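Local coordinates for protein carboxypeptidase 1 (Deinococcus radiodurans str. R1, PDB 5GIV) that probably removes amino acids one after another from the C-terminus of peptides, with broad specificity, as a zinc-dependent metallocarboxypeptidase of the M32 family, at residues A[429-434]-A[482-487]; A[119-124]-A[128-133]. One frame throughout, in Å; residues are numbered along the deposited sequence.

Contact 1: A[429-434]-A[482-487]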
loop_
_atom_site.group_PDB
_atom_site.type_symbol
_atom_site.label_atom_id
_atom_site.label_comp_id
_atom_site.label_asym_id
_atom_site.label_seq_id
_atom_site.Cartn_x
_atom_site.Cartn_y
_atom_site.Cartn_z
ATOM N N SER A 429 26.927 -12.761 12.229
ATOM C CA SER A 429 27.119 -12.651 10.784
ATOM C C SER A 429 28.390 -13.368 10.339
ATOM O O SER A 429 28.375 -14.130 9.365
ATOM C CB SER A 429 27.148 -11.178 10.358
ATOM O OG SER A 429 28.297 -10.505 10.839
ATOM N N ALA A 430 29.505 -13.135 11.043
ATOM C CA ALA A 430 30.761 -13.804 10.699
ATOM C C ALA A 430 30.740 -15.286 11.062
ATOM O O ALA A 430 31.364 -16.101 10.370
ATOM C CB ALA A 430 31.938 -13.114 11.386
ATOM N N GLN A 431 30.063 -15.648 12.154
ATOM C CA GLN A 431 29.974 -17.051 12.544
ATOM C C GLN A 431 29.203 -17.849 11.501
ATOM O O GLN A 431 29.637 -18.927 11.084
ATOM C CB GLN A 431 29.326 -17.165 13.928
ATOM C CG GLN A 431 29.222 -18.578 14.505
ATOM C CD GLN A 431 28.874 -18.576 16.002
ATOM O OE1 GLN A 431 29.002 -17.554 16.675
ATOM N NE2 GLN A 431 28.424 -19.725 16.520
ATOM N N PHE A 432 28.053 -17.329 11.058
ATOM C CA PHE A 432 27.320 -17.999 9.989
ATOM C C PHE A 432 28.130 -18.019 8.703
ATOM O O PHE A 432 28.176 -19.035 8.002
ATOM C CB PHE A 432 25.976 -17.314 9.740
ATOM C CG PHE A 432 24.922 -17.684 10.728
ATOM C CD1 PHE A 432 24.562 -19.013 10.903
ATOM C CD2 PHE A 432 24.285 -16.712 11.478
ATOM C CE1 PHE A 432 23.593 -19.364 11.813
ATOM C CE2 PHE A 432 23.307 -17.059 12.392
ATOM C CZ PHE A 432 22.962 -18.383 12.564
ATOM N N TYR A 433 28.792 -16.913 8.387
ATOM C CA TYR A 433 29.495 -16.832 7.118
ATOM C C TYR A 433 30.628 -17.846 7.051
ATOM O O TYR A 433 30.786 -18.536 6.037
ATOM C CB TYR A 433 30.020 -15.421 6.919
ATOM C CG TYR A 433 30.710 -15.213 5.609
ATOM C CD1 TYR A 433 29.984 -14.895 4.472
ATOM C CD2 TYR A 433 32.097 -15.332 5.502
ATOM C CE1 TYR A 433 30.617 -14.689 3.259
ATOM C CE2 TYR A 433 32.737 -15.133 4.292
ATOM C CZ TYR A 433 31.991 -14.809 3.175
ATOM O OH TYR A 433 32.616 -14.604 1.970
ATOM N N ALA A 434 31.415 -17.961 8.130
ATOM C CA ALA A 434 32.541 -18.891 8.150
ATOM C C ALA A 434 32.068 -20.330 8.001
ATOM O O ALA A 434 32.734 -21.149 7.353
ATOM C CB ALA A 434 33.349 -18.724 9.435
ATOM N N GLN A 482 28.746 -24.746 16.934
ATOM C CA GLN A 482 29.050 -24.218 18.256
ATOM C C GLN A 482 28.051 -23.123 18.609
ATOM O O GLN A 482 27.327 -22.612 17.752
ATOM C CB GLN A 482 30.475 -23.675 18.322
ATOM C CG GLN A 482 30.785 -22.689 17.217
ATOM C CD GLN A 482 32.217 -22.202 17.256
ATOM O OE1 GLN A 482 32.836 -22.144 18.315
ATOM N NE2 GLN A 482 32.753 -21.850 16.099
ATOM N N ALA A 483 28.017 -22.776 19.894
ATOM C CA ALA A 483 27.159 -21.711 20.378
ATOM C C ALA A 483 27.722 -20.352 19.959
ATOM O O ALA A 483 28.819 -20.242 19.391
ATOM C CB ALA A 483 27.017 -21.798 21.898
ATOM N N LEU A 484 26.975 -19.297 20.274
ATOM C CA LEU A 484 27.401 -17.947 19.943
ATOM C C LEU A 484 28.814 -17.685 20.447
ATOM O O LEU A 484 29.123 -17.927 21.615
ATOM C CB LEU A 484 26.416 -16.940 20.543
ATOM C CG LEU A 484 26.727 -15.446 20.459
ATOM C CD1 LEU A 484 26.840 -15.007 19.018
ATOM C CD2 LEU A 484 25.622 -14.651 21.153
ATOM N N THR A 485 29.686 -17.228 19.549
ATOM C CA THR A 485 31.041 -16.866 19.930
ATOM C C THR A 485 31.518 -15.699 19.078
ATOM O O THR A 485 31.281 -15.667 17.870
ATOM C CB THR A 485 32.015 -18.050 19.791
ATOM O OG1 THR A 485 33.368 -17.576 19.882
ATOM C CG2 THR A 485 31.822 -18.758 18.466
ATOM N N ALA A 486 32.226 -14.766 19.708
ATOM C CA ALA A 486 32.808 -13.632 19.004
ATOM C C ALA A 486 34.069 -13.999 18.244
ATOM O O ALA A 486 34.623 -13.144 17.545
ATOM C CB ALA A 486 33.141 -12.509 19.986
ATOM N N GLY A 487 34.524 -15.244 18.349
ATOM C CA GLY A 487 35.762 -15.647 17.736
ATOM C C GLY A 487 35.801 -15.337 16.258
ATOM O O GLY A 487 36.628 -14.554 15.790
#

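Contact 2: A[119-124]-A[128-133]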
loop_
_atom_site.group_PDB
_atom_site.type_symbol
_atom_site.label_atom_id
_atom_site.label_comp_id
_atom_site.label_asym_id
_atom_site.label_seq_id
_atom_site.Cartn_x
_atom_site.Cartn_y
_atom_site.Cartn_z
ATOM N N TRP A 119 8.115 12.982 20.091
ATOM C CA TRP A 119 9.535 12.884 19.765
ATOM C C TRP A 119 9.822 13.398 18.356
ATOM O O TRP A 119 10.858 14.039 18.120
ATOM C CB TRP A 119 10.007 11.437 19.924
ATOM C CG TRP A 119 11.404 11.175 19.427
ATOM C CD1 TRP A 119 12.576 11.419 20.090
ATOM C CD2 TRP A 119 11.769 10.620 18.159
ATOM N NE1 TRP A 119 13.645 11.046 19.314
ATOM C CE2 TRP A 119 13.179 10.548 18.125
ATOM C CE3 TRP A 119 11.042 10.172 17.051
ATOM C CZ2 TRP A 119 13.877 10.045 17.023
ATOM C CZ3 TRP A 119 11.736 9.668 15.955
ATOM C CH2 TRP A 119 13.142 9.611 15.950
ATOM N N THR A 120 8.938 13.105 17.398
ATOM C CA THR A 120 9.157 13.580 16.034
ATOM C C THR A 120 9.250 15.097 15.972
ATOM O O THR A 120 9.830 15.631 15.022
ATOM C CB THR A 120 8.047 13.088 15.107
ATOM O OG1 THR A 120 6.795 13.620 15.555
ATOM C CG2 THR A 120 7.984 11.571 15.132
ATOM N N GLU A 121 8.726 15.796 16.976
ATOM C CA GLU A 121 8.857 17.243 17.065
ATOM C C GLU A 121 9.977 17.667 18.002
ATOM O O GLU A 121 10.702 18.625 17.702
ATOM C CB GLU A 121 7.544 17.873 17.542
ATOM C CG GLU A 121 6.294 17.416 16.800
ATOM C CD GLU A 121 5.023 18.047 17.366
ATOM O OE1 GLU A 121 3.946 17.881 16.747
ATOM O OE2 GLU A 121 5.095 18.672 18.451
ATOM N N ALA A 122 10.147 16.954 19.122
ATOM C CA ALA A 122 11.111 17.372 20.133
ATOM C C ALA A 122 12.552 17.172 19.677
ATOM O O ALA A 122 13.425 17.963 20.046
ATOM C CB ALA A 122 10.863 16.613 21.439
ATOM N N ARG A 123 12.830 16.148 18.868
ATOM C CA ARG A 123 14.218 15.938 18.456
ATOM C C ARG A 123 14.740 17.104 17.631
ATOM O O ARG A 123 15.694 17.769 18.067
ATOM C CB ARG A 123 14.377 14.608 17.708
ATOM C CG ARG A 123 15.822 14.395 17.274
ATOM C CD ARG A 123 16.070 13.152 16.429
ATOM N NE ARG A 123 17.508 13.001 16.203
ATOM C CZ ARG A 123 18.053 12.194 15.302
ATOM N NH1 ARG A 123 17.285 11.453 14.520
ATOM N NH2 ARG A 123 19.373 12.129 15.182
ATOM N N PRO A 124 14.163 17.426 16.468
ATOM C CA PRO A 124 14.675 18.567 15.696
ATOM C C PRO A 124 14.721 19.859 16.494
ATOM O O PRO A 124 15.539 20.731 16.182
ATOM C CB PRO A 124 13.709 18.653 14.507
ATOM C CG PRO A 124 12.501 17.873 14.922
ATOM C CD PRO A 124 13.002 16.793 15.818
ATOM N N PHE A 128 14.778 18.052 24.836
ATOM C CA PHE A 128 14.802 16.841 25.645
ATOM C C PHE A 128 13.950 17.006 26.894
ATOM O O PHE A 128 13.332 16.043 27.359
ATOM C CB PHE A 128 16.230 16.458 26.033
ATOM C CG PHE A 128 16.297 15.234 26.909
ATOM C CD1 PHE A 128 16.186 13.965 26.357
ATOM C CD2 PHE A 128 16.452 15.350 28.282
ATOM C CE1 PHE A 128 16.234 12.837 27.151
ATOM C CE2 PHE A 128 16.502 14.219 29.087
ATOM C CZ PHE A 128 16.392 12.962 28.517
ATOM N N GLY A 129 13.922 18.215 27.463
ATOM C CA GLY A 129 13.097 18.450 28.636
ATOM C C GLY A 129 11.637 18.103 28.415
ATOM O O GLY A 129 10.950 17.670 29.342
ATOM N N ARG A 130 11.146 18.259 27.189
ATOM C CA ARG A 130 9.764 17.883 26.914
ATOM C C ARG A 130 9.566 16.372 26.957
ATOM O O ARG A 130 8.499 15.904 27.377
ATOM C CB ARG A 130 9.331 18.433 25.555
ATOM C CG ARG A 130 7.947 17.995 25.090
ATOM C CD ARG A 130 7.675 18.536 23.697
ATOM N NE ARG A 130 6.409 18.088 23.118
ATOM C CZ ARG A 130 6.038 18.347 21.863
ATOM N NH1 ARG A 130 6.837 19.046 21.060
ATOM N NH2 ARG A 130 4.880 17.896 21.401
ATOM N N MET A 131 10.570 15.592 26.537
ATOM C CA MET A 131 10.413 14.147 26.502
ATOM C C MET A 131 10.615 13.488 27.863
ATOM O O MET A 131 10.211 12.332 28.039
ATOM C CB MET A 131 11.386 13.534 25.492
ATOM C CG MET A 131 11.240 14.081 24.088
ATOM S SD MET A 131 9.530 14.116 23.521
ATOM C CE MET A 131 9.036 12.401 23.707
ATOM N N VAL A 132 11.226 14.186 28.827
ATOM C CA VAL A 132 11.514 13.564 30.122
ATOM C C VAL A 132 10.272 12.920 30.731
ATOM O O VAL A 132 10.340 11.745 31.119
ATOM C CB VAL A 132 12.182 14.572 31.063
ATOM C CG1 VAL A 132 12.219 14.015 32.471
ATOM C CG2 VAL A 132 13.592 14.891 30.589
ATOM N N PRO A 133 9.132 13.609 30.854
ATOM C CA PRO A 133 7.934 12.930 31.387
ATOM C C PRO A 133 7.501 11.714 30.580
ATOM O O PRO A 133 7.101 10.707 31.174
ATOM C CB PRO A 133 6.871 14.041 31.387
ATOM C CG PRO A 133 7.406 15.099 30.472
ATOM C CD PRO A 133 8.893 15.042 30.612
#

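Contact 1: A[429-434]-A[482-487]
Gln431 reaches out from helix 420-439 and uses both ends of its amide on the backbone of the loop at 482-487. Two hydrogen bonds carry the polar part. Thr485 N donates to Gln431 OE1 over 3.0 Å, nearly straight at 162° but tilted from the plane of the side-chain carbonyl. Gln431 NE2 donates to Ala483 O over 2.9 Å, coming in above that carbonyl's plane instead of along a lone pair. NE2 also bonds to Thr480 OG1 at the end of helix 472-480, so three bonds fix the rotation of this buried amide. CG stands anti to the backbone N (chi1 -177°) and the rest of the chain is extended, which carries the amide across to the loop. Van der Waals contact is thin: the Thr485 CG2 methyl lies 3.8 Å from the amide carbon CD of Gln431, the two side chains crossing at about a right angle. An alanine here is likely to leave Thr485 N and Ala483 O without these mates and the loop less firmly tied to the helix. Thr485 OG1 meanwhile accepts from Gly487 N at 3.0 Å, a capping bond typical of the turn that leads into a helix, here helix 487-501.

Contact 2: A[119-124]-A[128-133]
Met131 folds its side chain back against the end of helix 102-122, where Ala122 and Trp119 receive it. CG lies anti to the carbonyl carbon (chi1 -57°), and the chain bends again at chi2 and chi3, a compact shape that turns the thioether to the neighbouring helix. SD comes within 3.5 Å of Ala122 CB, while the methyl CE reaches 4.0 Å from Trp119 CB. The methionine thus meets the base of the tryptophan and not its indole: that ring has Arg123 CB over one face, stacks with Tyr411, and donates through NE1 to Leu405 O. Ser115, Ala118 and Leu405 also touch Met131.

Beside this apolar patch, Arg130 takes the contrasting shape. Its chain, extended from CG to NE with CG anti to the backbone N (chi1 174°), spans the distance to Glu121 and brings the NH1/NH2 end of the guanidinium to the carboxylate. Glu121 is extended beyond CG and presents one oxygen. Both terminal nitrogens grip it end-on: Arg130 NH1 lies 3.2 Å and Arg130 NH2 3.1 Å from Glu121 OE2. This oxygen sits in the guanidinium plane, yet the carboxylate plane is turned 61° from it; NH1 finds the anti lone pair, whereas NH2 arrives from above the carboxylate.

Across the turn between the consecutive helices 102-122 and 128-147, one carboxylate oxygen thus takes both N-H donors and the pair probably offsets its charges near the surface, while Met131 against Ala122 adds directionless van der Waals contact on the buried side.

The two contacts lie on opposite sides of the chain's centre, their own centres 39 Å apart and their nearest atoms about 25 Å apart. Contact 2 comes first along the chain and is local, closing the short turn between consecutive helices 102-122 and 128-147. Contact 1 follows much later and spans more sequence, bringing helix 420-439 together with the loop between helices 472-480 and 487-501. They share no helix, though both belong to the same largely helical M32 peptidase fold. Contact 1 ties together parts of that fold near the zinc site: Phe432 touches Ser297 and Gln298 on helix 292-306, which carries the zinc ligand Glu296. Contact 2 joins two successive helices away from that site.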